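Local coordinates for ABC transporter sugar binding protein (Xanthomonas axonopodis pv. citri, PDB 3UOR) that probably binds maltose or a related sugar in the periplasm and hands it to an ABC transporter for uptake, at residues A69-L74 / L94-L99; V86-N91 / V138-D143; K164-M169 / A201-D206; K225-Y230 / Q396-A401. One frame throughout, in Å; residues are numbered along the deposited sequence.

Contact 1: A69-L74 / L94-L99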
loop_
_atom_site.group_PDB
_atom_site.type_symbol
_atom_site.label_atom_id
_atom_site.label_comp_id
_atom_site.label_asym_id
_atom_site.label_seq_id
_atom_site.Cartn_x
_atom_site.Cartn_y
_atom_site.Cartn_z
ATOM N N ALA A 69 4.714 -14.848 -10.059
ATOM C CA ALA A 69 4.745 -16.301 -9.911
ATOM C C ALA A 69 4.745 -16.723 -8.450
ATOM O O ALA A 69 4.686 -17.911 -8.134
ATOM C CB ALA A 69 5.963 -16.860 -10.597
ATOM N N ALA A 70 4.818 -15.745 -7.559
ATOM C CA ALA A 70 4.992 -16.020 -6.144
ATOM C C ALA A 70 3.792 -16.735 -5.540
ATOM O O ALA A 70 3.952 -17.693 -4.785
ATOM C CB ALA A 70 5.266 -14.743 -5.403
ATOM N N HIS A 71 2.591 -16.270 -5.865
ATOM C CA HIS A 71 1.385 -16.862 -5.299
ATOM C C HIS A 71 1.181 -18.325 -5.708
ATOM O O HIS A 71 0.706 -19.133 -4.916
ATOM C CB HIS A 71 0.146 -16.048 -5.659
ATOM C CG HIS A 71 -1.038 -16.368 -4.805
ATOM N ND1 HIS A 71 -1.829 -17.478 -5.016
ATOM C CD2 HIS A 71 -1.552 -15.739 -3.722
ATOM C CE1 HIS A 71 -2.787 -17.511 -4.105
ATOM N NE2 HIS A 71 -2.640 -16.468 -3.308
ATOM N N GLU A 72 1.535 -18.660 -6.944
ATOM C CA GLU A 72 1.460 -20.044 -7.395
ATOM C C GLU A 72 2.553 -20.875 -6.759
ATOM O O GLU A 72 2.305 -21.985 -6.287
ATOM C CB GLU A 72 1.601 -20.142 -8.909
ATOM C CG GLU A 72 0.310 -19.990 -9.677
ATOM C CD GLU A 72 0.484 -20.314 -11.148
ATOM O OE1 GLU A 72 1.037 -21.395 -11.456
ATOM O OE2 GLU A 72 0.073 -19.486 -11.993
ATOM N N LYS A 73 3.774 -20.355 -6.769
ATOM C CA LYS A 73 4.885 -21.127 -6.236
ATOM C C LYS A 73 4.614 -21.517 -4.778
ATOM O O LYS A 73 5.010 -22.594 -4.330
ATOM C CB LYS A 73 6.206 -20.366 -6.379
ATOM C CG LYS A 73 7.403 -21.127 -5.822
ATOM C CD LYS A 73 8.720 -20.664 -6.423
ATOM C CE LYS A 73 9.799 -21.724 -6.217
ATOM N NZ LYS A 73 11.073 -21.416 -6.927
ATOM N N LEU A 74 3.911 -20.645 -4.057
ATOM C CA LEU A 74 3.641 -20.849 -2.636
ATOM C C LEU A 74 2.539 -21.867 -2.405
ATOM O O LEU A 74 2.729 -22.822 -1.656
ATOM C CB LEU A 74 3.290 -19.530 -1.957
ATOM C CG LEU A 74 4.494 -18.677 -1.544
ATOM C CD1 LEU A 74 4.045 -17.271 -1.164
ATOM C CD2 LEU A 74 5.278 -19.334 -0.406
ATOM N N LEU A 94 -2.076 -12.365 3.462
ATOM C CA LEU A 94 -2.092 -12.993 4.793
ATOM C C LEU A 94 -3.371 -13.772 5.104
ATOM O O LEU A 94 -3.293 -14.905 5.574
ATOM C CB LEU A 94 -1.871 -11.952 5.889
ATOM C CG LEU A 94 -0.574 -11.983 6.679
ATOM C CD1 LEU A 94 0.609 -12.015 5.741
ATOM C CD2 LEU A 94 -0.514 -10.768 7.572
ATOM N N PRO A 95 -4.553 -13.159 4.876
ATOM C CA PRO A 95 -5.786 -13.844 5.278
ATOM C C PRO A 95 -5.901 -15.207 4.618
ATOM O O PRO A 95 -6.340 -16.158 5.248
ATOM C CB PRO A 95 -6.879 -12.908 4.771
ATOM C CG PRO A 95 -6.263 -11.571 4.833
ATOM C CD PRO A 95 -4.836 -11.797 4.390
ATOM N N GLU A 96 -5.478 -15.308 3.368
ATOM C CA GLU A 96 -5.520 -16.581 2.675
ATOM C C GLU A 96 -4.584 -17.608 3.297
ATOM O O GLU A 96 -5.006 -18.723 3.613
ATOM C CB GLU A 96 -5.206 -16.419 1.188
ATOM C CG GLU A 96 -5.230 -17.757 0.446
ATOM C CD GLU A 96 -5.144 -17.600 -1.059
ATOM O OE1 GLU A 96 -5.075 -16.444 -1.536
ATOM O OE2 GLU A 96 -5.152 -18.631 -1.765
ATOM N N PHE A 97 -3.312 -17.255 3.468
ATOM C CA PHE A 97 -2.378 -18.217 4.043
ATOM C C PHE A 97 -2.679 -18.518 5.512
ATOM O O PHE A 97 -2.393 -19.611 5.997
ATOM C CB PHE A 97 -0.929 -17.806 3.782
ATOM C CG PHE A 97 -0.547 -17.936 2.336
ATOM C CD1 PHE A 97 0.042 -19.099 1.861
ATOM C CD2 PHE A 97 -0.830 -16.922 1.440
ATOM C CE1 PHE A 97 0.367 -19.240 0.509
ATOM C CE2 PHE A 97 -0.509 -17.052 0.078
ATOM C CZ PHE A 97 0.085 -18.210 -0.384
ATOM N N ALA A 98 -3.292 -17.563 6.206
ATOM C CA ALA A 98 -3.707 -17.789 7.588
ATOM C C ALA A 98 -4.866 -18.781 7.645
ATOM O O ALA A 98 -4.841 -19.747 8.409
ATOM C CB ALA A 98 -4.097 -16.482 8.255
ATOM N N LEU A 99 -5.884 -18.549 6.825
ATOM C CA LEU A 99 -7.045 -19.428 6.823
ATOM C C LEU A 99 -6.746 -20.794 6.183
ATOM O O LEU A 99 -7.480 -21.757 6.386
ATOM C CB LEU A 99 -8.263 -18.718 6.214
ATOM C CG LEU A 99 -8.528 -17.392 6.957
ATOM C CD1 LEU A 99 -9.733 -16.648 6.409
ATOM C CD2 LEU A 99 -8.681 -17.600 8.467
#
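F97 reaches from helix 94-99 to helix 67-79 and touches both L74 and H71. The two short helical segments run almost parallel, but their axes stay 12.9 Å apart, so only the larger side chains bridge the gap. The tight part is the buried one. L74 CB lies 3.8 Å from F97 CZ, and the L74 side chain lies crosswise to the ring. The same ring turns an edge toward the face of H71 in an offset edge-to-face pair, with planes at 65° and centroids 5.6 Å apart. The more solvent-facing part is polar. Here H71 and E96 reach out to meet each other. H71 NE2 donates to E96 OE1 at 3.0 Å with an N-H...O angle of 149°. The acceptor is close to the imidazole plane, while the donor sits above the carboxylate plane. H71 reaches across because its CG is anti to the backbone N (chi1 -163°), and E96 answers with an extended chain. W93 adds an edge-to-face contact to H71. Both helices pack on one strand of the alpha/beta lobe: L74 rests on C87 and L89 of strand 86-90, and L94 rests on L89.

Contact 2: V86-N91 / V138-D143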
loop_
_atom_site.group_PDB
_atom_site.type_symbol
_atom_site.label_atom_id
_atom_site.label_comp_id
_atom_site.label_asym_id
_atom_site.label_seq_id
_atom_site.Cartn_x
_atom_site.Cartn_y
_atom_site.Cartn_z
ATOM N N VAL A 86 11.205 -18.663 6.246
ATOM C CA VAL A 86 10.760 -17.286 6.311
ATOM C C VAL A 86 10.327 -16.820 4.922
ATOM O O VAL A 86 10.893 -17.228 3.902
ATOM C CB VAL A 86 11.855 -16.389 6.892
ATOM C CG1 VAL A 86 11.399 -14.927 6.917
ATOM C CG2 VAL A 86 12.212 -16.874 8.286
ATOM N N CYS A 87 9.300 -15.985 4.880
ATOM C CA CYS A 87 8.764 -15.560 3.600
ATOM C C CYS A 87 8.202 -14.147 3.658
ATOM O O CYS A 87 7.500 -13.772 4.606
ATOM C CB CYS A 87 7.677 -16.533 3.138
ATOM S SG CYS A 87 7.118 -16.274 1.441
ATOM N N GLN A 88 8.512 -13.374 2.626
ATOM C CA GLN A 88 7.892 -12.076 2.410
ATOM C C GLN A 88 6.495 -12.310 1.828
ATOM O O GLN A 88 6.345 -13.016 0.826
ATOM C CB GLN A 88 8.721 -11.269 1.410
ATOM C CG GLN A 88 8.042 -10.003 0.952
ATOM C CD GLN A 88 8.737 -9.337 -0.211
ATOM O OE1 GLN A 88 9.770 -9.804 -0.687
ATOM N NE2 GLN A 88 8.165 -8.227 -0.682
ATOM N N LEU A 89 5.475 -11.734 2.455
ATOM C CA LEU A 89 4.097 -11.895 1.982
ATOM C C LEU A 89 3.444 -10.535 1.826
ATOM O O LEU A 89 3.370 -9.760 2.787
ATOM C CB LEU A 89 3.275 -12.725 2.975
ATOM C CG LEU A 89 2.520 -13.948 2.468
ATOM C CD1 LEU A 89 3.426 -14.845 1.658
ATOM C CD2 LEU A 89 1.933 -14.709 3.626
ATOM N N GLY A 90 2.979 -10.229 0.622
ATOM C CA GLY A 90 2.136 -9.055 0.439
ATOM C C GLY A 90 1.046 -9.108 1.490
ATOM O O GLY A 90 0.454 -10.167 1.746
ATOM N N ASN A 91 0.768 -7.991 2.135
ATOM C CA ASN A 91 -0.091 -8.114 3.301
ATOM C C ASN A 91 -1.576 -8.393 3.021
ATOM O O ASN A 91 -2.329 -8.651 3.946
ATOM C CB ASN A 91 0.158 -6.995 4.324
ATOM C CG ASN A 91 -0.086 -5.649 3.759
ATOM O OD1 ASN A 91 -0.757 -5.530 2.740
ATOM N ND2 ASN A 91 0.459 -4.607 4.404
ATOM N N VAL A 138 4.741 -10.061 10.812
ATOM C CA VAL A 138 5.262 -8.791 11.312
ATOM C C VAL A 138 5.434 -7.878 10.107
ATOM O O VAL A 138 5.989 -8.301 9.091
ATOM C CB VAL A 138 6.627 -8.983 12.042
ATOM C CG1 VAL A 138 7.204 -7.639 12.473
ATOM C CG2 VAL A 138 6.465 -9.908 13.238
ATOM N N PRO A 139 4.928 -6.635 10.195
ATOM C CA PRO A 139 5.042 -5.752 9.034
ATOM C C PRO A 139 6.502 -5.566 8.683
ATOM O O PRO A 139 7.299 -5.329 9.584
ATOM C CB PRO A 139 4.456 -4.423 9.542
ATOM C CG PRO A 139 3.567 -4.805 10.676
ATOM C CD PRO A 139 4.242 -5.987 11.327
ATOM N N TRP A 140 6.851 -5.648 7.408
ATOM C CA TRP A 140 8.237 -5.429 7.008
ATOM C C TRP A 140 8.437 -4.016 6.447
ATOM O O TRP A 140 9.280 -3.263 6.927
ATOM C CB TRP A 140 8.642 -6.484 5.983
ATOM C CG TRP A 140 10.060 -6.430 5.557
ATOM C CD1 TRP A 140 11.080 -5.778 6.173
ATOM C CD2 TRP A 140 10.626 -7.078 4.410
ATOM N NE1 TRP A 140 12.255 -5.958 5.465
ATOM C CE2 TRP A 140 11.998 -6.756 4.381
ATOM C CE3 TRP A 140 10.097 -7.880 3.389
ATOM C CZ2 TRP A 140 12.851 -7.218 3.385
ATOM C CZ3 TRP A 140 10.940 -8.340 2.403
ATOM C CH2 TRP A 140 12.308 -8.010 2.409
ATOM N N TYR A 141 7.673 -3.642 5.429
ATOM C CA TYR A 141 7.737 -2.268 4.936
ATOM C C TYR A 141 6.351 -1.896 4.420
ATOM O O TYR A 141 5.514 -2.764 4.207
ATOM C CB TYR A 141 8.775 -2.118 3.823
ATOM C CG TYR A 141 8.451 -2.901 2.571
ATOM C CD1 TYR A 141 7.618 -2.377 1.591
ATOM C CD2 TYR A 141 8.974 -4.166 2.381
ATOM C CE1 TYR A 141 7.319 -3.100 0.452
ATOM C CE2 TYR A 141 8.696 -4.888 1.260
ATOM C CZ TYR A 141 7.866 -4.360 0.299
ATOM O OH TYR A 141 7.605 -5.115 -0.814
ATOM N N VAL A 142 6.115 -0.610 4.219
ATOM C CA VAL A 142 4.770 -0.116 3.958
ATOM C C VAL A 142 4.734 0.591 2.607
ATOM O O VAL A 142 5.637 1.363 2.263
ATOM C CB VAL A 142 4.316 0.883 5.033
ATOM C CG1 VAL A 142 2.845 1.257 4.860
ATOM C CG2 VAL A 142 4.533 0.301 6.408
ATOM N N ASP A 143 3.697 0.293 1.840
ATOM C CA ASP A 143 3.421 1.016 0.611
ATOM C C ASP A 143 2.140 1.793 0.856
ATOM O O ASP A 143 1.117 1.212 1.199
ATOM C CB ASP A 143 3.247 0.022 -0.532
ATOM C CG ASP A 143 2.717 0.668 -1.805
ATOM O OD1 ASP A 143 2.567 1.910 -1.854
ATOM O OD2 ASP A 143 2.451 -0.080 -2.761
#
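Q88 NE2 comes within 3.2 Å of Y141 OH, yet the angle is too poor for a hydrogen bond. Each atom instead bonds to S303 OG, so one serine hydroxyl serves both. Q88 OE1 takes its own bond from M37 N, and the buried amide is thus held at both ends. The Q88 chain is extended and runs past the edge of the W140 indole. W140 CZ3 is 3.6 Å from Q88 CD and 3.8 Å from Q88 CB, and the amide stands at 89° to the ring plane. The two strands do not pair directly. Strand 303-307 lies between 86-90 and 134-150 and is antiparallel to both. The resulting order 58-64, 30-36, 86-90, 303-307, 134-150 is that of a lobe of a type II periplasmic-binding protein. Strand 134-150 forms a classic beta bulge opposite S303, with W140 and Y141 both facing that serine. With chi1 at 64°, Y141 CG is tucked over the backbone, and Y141 CD2 comes to lie over one face of the indole, 3.8 Å above its plane and toward the rim. F333 stacks with W140.

Contact 3: K164-M169 / A201-D206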
loop_
_atom_site.group_PDB
_atom_site.type_symbol
_atom_site.label_atom_id
_atom_site.label_comp_id
_atom_site.label_asym_id
_atom_site.label_seq_id
_atom_site.Cartn_x
_atom_site.Cartn_y
_atom_site.Cartn_z
ATOM N N LYS A 164 -5.384 20.212 2.519
ATOM C CA LYS A 164 -5.480 19.116 3.481
ATOM C C LYS A 164 -6.877 18.540 3.543
ATOM O O LYS A 164 -7.062 17.416 4.017
ATOM C CB LYS A 164 -5.062 19.560 4.889
ATOM C CG LYS A 164 -3.626 20.049 4.991
ATOM C CD LYS A 164 -3.254 20.354 6.446
ATOM C CE LYS A 164 -1.788 20.743 6.551
ATOM N NZ LYS A 164 -1.281 20.574 7.944
ATOM N N THR A 165 -7.865 19.316 3.097
ATOM C CA THR A 165 -9.220 18.810 3.012
ATOM C C THR A 165 -9.601 18.578 1.552
ATOM O O THR A 165 -9.048 19.191 0.641
ATOM C CB THR A 165 -10.221 19.786 3.605
ATOM O OG1 THR A 165 -10.398 20.869 2.686
ATOM C CG2 THR A 165 -9.706 20.335 4.943
ATOM N N TRP A 166 -10.568 17.699 1.339
ATOM C CA TRP A 166 -11.157 17.523 0.021
ATOM C C TRP A 166 -11.549 18.843 -0.636
ATOM O O TRP A 166 -11.158 19.106 -1.780
ATOM C CB TRP A 166 -12.359 16.598 0.108
ATOM C CG TRP A 166 -11.977 15.118 0.194
ATOM C CD1 TRP A 166 -10.737 14.596 0.461
ATOM C CD2 TRP A 166 -12.856 13.998 0.035
ATOM N NE1 TRP A 166 -10.795 13.222 0.474
ATOM C CE2 TRP A 166 -12.083 12.829 0.209
ATOM C CE3 TRP A 166 -14.230 13.872 -0.244
ATOM C CZ2 TRP A 166 -12.634 11.540 0.100
ATOM C CZ3 TRP A 166 -14.778 12.595 -0.350
ATOM C CH2 TRP A 166 -13.980 11.447 -0.181
ATOM N N ALA A 167 -12.311 19.682 0.071
ATOM C CA ALA A 167 -12.765 20.946 -0.528
ATOM C C ALA A 167 -11.598 21.855 -0.908
ATOM O O ALA A 167 -11.598 22.459 -1.982
ATOM C CB ALA A 167 -13.730 21.685 0.390
ATOM N N GLU A 168 -10.604 21.959 -0.026
ATOM C CA GLU A 168 -9.391 22.712 -0.347
ATOM C C GLU A 168 -8.712 22.110 -1.591
ATOM O O GLU A 168 -8.204 22.823 -2.452
ATOM C CB GLU A 168 -8.415 22.697 0.838
ATOM C CG GLU A 168 -8.939 23.407 2.084
ATOM C CD GLU A 168 -8.078 23.181 3.318
ATOM O OE1 GLU A 168 -7.102 22.379 3.252
ATOM O OE2 GLU A 168 -8.380 23.816 4.355
ATOM N N MET A 169 -8.696 20.788 -1.675
ATOM C CA MET A 169 -8.063 20.138 -2.809
ATOM C C MET A 169 -8.785 20.526 -4.108
ATOM O O MET A 169 -8.145 20.825 -5.133
ATOM C CB MET A 169 -8.052 18.617 -2.632
ATOM C CG MET A 169 -7.099 17.934 -3.609
ATOM S SD MET A 169 -7.171 16.150 -3.505
ATOM C CE MET A 169 -6.114 15.749 -4.890
ATOM N N ALA A 201 -11.811 5.968 -0.465
ATOM C CA ALA A 201 -12.879 5.184 0.167
ATOM C C ALA A 201 -12.496 4.782 1.587
ATOM O O ALA A 201 -13.347 4.748 2.493
ATOM C CB ALA A 201 -13.202 3.945 -0.673
ATOM N N LEU A 202 -11.211 4.485 1.786
ATOM C CA LEU A 202 -10.701 4.209 3.131
ATOM C C LEU A 202 -10.792 5.413 4.073
ATOM O O LEU A 202 -10.714 5.239 5.273
ATOM C CB LEU A 202 -9.259 3.708 3.088
ATOM C CG LEU A 202 -9.103 2.335 2.473
ATOM C CD1 LEU A 202 -7.617 2.003 2.313
ATOM C CD2 LEU A 202 -9.787 1.362 3.363
ATOM N N GLN A 203 -10.944 6.629 3.539
ATOM C CA GLN A 203 -11.076 7.812 4.408
ATOM C C GLN A 203 -12.479 7.990 5.003
ATOM O O GLN A 203 -12.732 8.982 5.670
ATOM C CB GLN A 203 -10.662 9.095 3.672
ATOM C CG GLN A 203 -9.227 9.068 3.164
ATOM C CD GLN A 203 -8.906 10.283 2.363
ATOM O OE1 GLN A 203 -9.803 10.934 1.813
ATOM N NE2 GLN A 203 -7.625 10.616 2.288
ATOM N N GLN A 204 -13.380 7.036 4.771
ATOM C CA GLN A 204 -14.770 7.176 5.215
ATOM C C GLN A 204 -14.966 6.364 6.479
ATOM O O GLN A 204 -14.223 5.435 6.723
ATOM C CB GLN A 204 -15.740 6.677 4.129
ATOM C CG GLN A 204 -15.506 7.291 2.719
ATOM C CD GLN A 204 -15.376 8.815 2.753
ATOM O OE1 GLN A 204 -16.211 9.505 3.340
ATOM N NE2 GLN A 204 -14.315 9.342 2.127
ATOM N N ASP A 205 -16.001 6.676 7.247
ATOM C CA ASP A 205 -16.234 6.025 8.530
ATOM C C ASP A 205 -16.781 4.630 8.404
ATOM O O ASP A 205 -16.665 3.828 9.332
ATOM C CB ASP A 205 -17.218 6.835 9.362
ATOM C CG ASP A 205 -16.587 8.063 9.953
ATOM O OD1 ASP A 205 -15.370 8.002 10.243
ATOM O OD2 ASP A 205 -17.297 9.080 10.118
ATOM N N ASP A 206 -17.409 4.335 7.276
ATOM C CA ASP A 206 -17.983 3.006 7.141
ATOM C C ASP A 206 -17.034 2.063 6.404
ATOM O O ASP A 206 -16.023 2.481 5.851
ATOM C CB ASP A 206 -19.429 3.026 6.583
ATOM C CG ASP A 206 -19.515 3.532 5.153
ATOM O OD1 ASP A 206 -18.483 4.005 4.634
ATOM O OD2 ASP A 206 -20.618 3.444 4.549
#
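W166 NE1 donates to Q203 OE1 across 2.8 Å, joining the capped start of helix 166-180 to the turn that follows helix 195-202. The cap is a capping box made by T165 and E168. The indole bond is bent, with an N-H...O angle of 133°. The donor lies in the carbonyl plane of Q203, but the oxygen is tilted 23° out of the ring plane. Further round the indole, Q204 NE2 packs 3.1 Å from W166 CH2. A bend at chi2 (-49°) folds the Q204 chain, and its NE2 bonds to F200 O. The Q203 amide is fixed from its other side, where NE2 bonds to P290 O and A297 O. The indole is held by rings as well: F229 of helix 221-235 stacks with it, and F200 meets it nearly at a right angle. Further out, the capping box closes the start of the helix that carries W166. E168 N donates to T165 OG1 at 2.9 Å. In return T165 N donates to E168 OE1 at 3.2 Å, from above the carboxylate plane. That oxygen also accepts a bond from K164 N at 2.9 Å, nearly along its C-O axis.

Contact 4: K225-Y230 / Q396-A401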
loop_
_atom_site.group_PDB
_atom_site.type_symbol
_atom_site.label_atom_id
_atom_site.label_comp_id
_atom_site.label_asym_id
_atom_site.label_seq_id
_atom_site.Cartn_x
_atom_site.Cartn_y
_atom_site.Cartn_z
ATOM N N LYS A 225 -19.657 8.502 -1.483
ATOM C CA LYS A 225 -19.015 9.817 -1.315
ATOM C C LYS A 225 -17.644 9.772 -2.027
ATOM O O LYS A 225 -17.275 10.683 -2.770
ATOM C CB LYS A 225 -18.866 10.158 0.175
ATOM C CG LYS A 225 -18.576 11.621 0.503
ATOM C CD LYS A 225 -18.155 11.766 1.982
ATOM C CE LYS A 225 -18.259 13.194 2.537
ATOM N NZ LYS A 225 -17.342 14.184 1.921
ATOM N N ALA A 226 -16.924 8.673 -1.844
ATOM C CA ALA A 226 -15.607 8.493 -2.466
ATOM C C ALA A 226 -15.692 8.421 -3.993
ATOM O O ALA A 226 -14.923 9.074 -4.724
ATOM C CB ALA A 226 -14.921 7.219 -1.894
ATOM N N LEU A 227 -16.625 7.615 -4.480
ATOM C CA LEU A 227 -16.916 7.592 -5.919
ATOM C C LEU A 227 -17.231 8.991 -6.447
ATOM O O LEU A 227 -16.721 9.412 -7.487
ATOM C CB LEU A 227 -18.091 6.644 -6.252
ATOM C CG LEU A 227 -18.406 6.516 -7.754
ATOM C CD1 LEU A 227 -17.134 6.021 -8.492
ATOM C CD2 LEU A 227 -19.575 5.544 -7.972
ATOM N N GLY A 228 -18.063 9.722 -5.722
ATOM C CA GLY A 228 -18.410 11.069 -6.147
ATOM C C GLY A 228 -17.203 11.989 -6.289
ATOM O O GLY A 228 -17.020 12.659 -7.324
ATOM N N PHE A 229 -16.378 12.025 -5.239
ATOM C CA PHE A 229 -15.179 12.880 -5.191
ATOM C C PHE A 229 -14.194 12.494 -6.311
ATOM O O PHE A 229 -13.686 13.345 -7.037
ATOM C CB PHE A 229 -14.510 12.739 -3.811
ATOM C CG PHE A 229 -13.288 13.597 -3.621
ATOM C CD1 PHE A 229 -13.380 14.983 -3.657
ATOM C CD2 PHE A 229 -12.054 13.012 -3.348
ATOM C CE1 PHE A 229 -12.254 15.777 -3.460
ATOM C CE2 PHE A 229 -10.928 13.784 -3.149
ATOM C CZ PHE A 229 -11.019 15.179 -3.198
ATOM N N TYR A 230 -13.944 11.194 -6.453
ATOM C CA TYR A 230 -13.043 10.675 -7.477
ATOM C C TYR A 230 -13.553 10.947 -8.919
ATOM O O TYR A 230 -12.825 11.474 -9.762
ATOM C CB TYR A 230 -12.862 9.169 -7.234
ATOM C CG TYR A 230 -12.055 8.414 -8.261
ATOM C CD1 TYR A 230 -10.659 8.371 -8.186
ATOM C CD2 TYR A 230 -12.681 7.684 -9.275
ATOM C CE1 TYR A 230 -9.914 7.637 -9.107
ATOM C CE2 TYR A 230 -11.939 6.955 -10.207
ATOM C CZ TYR A 230 -10.557 6.927 -10.106
ATOM O OH TYR A 230 -9.797 6.211 -11.000
ATOM N N GLN A 396 -21.622 5.990 -16.902
ATOM C CA GLN A 396 -22.522 5.158 -16.101
ATOM C C GLN A 396 -22.906 5.925 -14.828
ATOM O O GLN A 396 -22.084 6.620 -14.263
ATOM C CB GLN A 396 -21.872 3.809 -15.759
ATOM C CG GLN A 396 -22.661 2.999 -14.744
ATOM C CD GLN A 396 -22.194 1.557 -14.633
ATOM O OE1 GLN A 396 -21.169 1.186 -15.188
ATOM N NE2 GLN A 396 -22.957 0.738 -13.919
ATOM N N SER A 397 -24.149 5.799 -14.379
ATOM C CA SER A 397 -24.594 6.518 -13.180
ATOM C C SER A 397 -24.013 5.916 -11.905
ATOM O O SER A 397 -23.662 4.734 -11.861
ATOM C CB SER A 397 -26.116 6.492 -13.076
ATOM O OG SER A 397 -26.543 5.207 -12.674
ATOM N N HIS A 398 -23.951 6.721 -10.850
ATOM C CA HIS A 398 -23.341 6.279 -9.612
ATOM C C HIS A 398 -24.259 5.280 -8.939
ATOM O O HIS A 398 -23.787 4.291 -8.375
ATOM C CB HIS A 398 -23.015 7.472 -8.698
ATOM C CG HIS A 398 -21.952 8.373 -9.255
ATOM N ND1 HIS A 398 -21.345 9.361 -8.513
ATOM C CD2 HIS A 398 -21.377 8.417 -10.480
ATOM C CE1 HIS A 398 -20.452 9.990 -9.263
ATOM N NE2 HIS A 398 -20.451 9.432 -10.460
ATOM N N ASP A 399 -25.566 5.533 -9.006
ATOM C CA ASP A 399 -26.551 4.569 -8.504
ATOM C C ASP A 399 -26.370 3.211 -9.166
ATOM O O ASP A 399 -26.349 2.200 -8.474
ATOM C CB ASP A 399 -27.994 5.048 -8.750
ATOM C CG ASP A 399 -28.475 6.043 -7.701
ATOM O OD1 ASP A 399 -29.464 6.766 -7.972
ATOM O OD2 ASP A 399 -27.868 6.106 -6.609
ATOM N N ALA A 400 -26.269 3.196 -10.500
ATOM C CA ALA A 400 -26.139 1.952 -11.267
ATOM C C ALA A 400 -24.806 1.307 -10.907
ATOM O O ALA A 400 -24.725 0.102 -10.712
ATOM C CB ALA A 400 -26.199 2.216 -12.803
ATOM N N ALA A 401 -23.759 2.125 -10.860
ATOM C CA ALA A 401 -22.404 1.647 -10.582
ATOM C C ALA A 401 -22.380 0.869 -9.275
ATOM O O ALA A 401 -21.981 -0.289 -9.253
ATOM C CB ALA A 401 -21.425 2.813 -10.506
#
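H398 opens helix 398-412 and lays its ring against L227 and G228 of helix 221-235. The contact is helix-to-helix packing at a capped helix start, with S397 as the N-cap residue. The H398 side chain can be followed outward. CG is anti to the carbonyl carbon (chi1 -66°), which turns the ring toward helix 221-235. H398 CB lies 4.0 Å from L227 CD2. H398 CG meets the same methyl at 3.9 Å, over one face of the ring. H398 ND1 comes next, 4.1 Å from G228 CA. H398 CE1 is slightly nearer to that carbon, at 3.9 Å, and approaches it obliquely. With no side chain on G228, the ring meets the helix backbone itself. At the tip, H398 NE2 is hydrogen-bonded to D231 OD2, one turn further along helix 221-235. This bond would hold the ring's rotation, and the carboxylate may favour a protonated imidazole.

L227 makes the apolar part of the contact. Its CG sits 4.2 Å from the H398 ring centroid, only 9° off the ring normal, which makes a CH-pi contact over the ring centre. Its CD2 also reaches A401 CB at 4.2 Å, one turn on in helix 398-412. Helix 377-394 packs here too: T388 touches L227, and V391 touches both H398 and A401. D399 adds a salt bridge to R224. The helix start is closed by S397 OG, which accepts a bond from A400 N at 3.0 Å with an N-H...O angle of 153°.

The four contacts fall into two pairs. Contacts 1 and 2 have centres 12 Å apart and share strand 86-90: helices 67-79 and 94-99 pack on it, and their segments alternate with those of contact 2 along the chain. Both close before contact 3 opens, and contact 3 closes before contact 4 opens. Contacts 3 and 4 have centres 15 Å apart and meet through helix 221-235, which supplies one segment of contact 4 and packs on contact 3. Between the pairs the centres are 27 to 33 Å apart and nothing touches. This is consistent with the two-lobed build of periplasmic-binding proteins, whose sugar site typically lies between the lobes. Contact 4 brings in the late helix 398-412.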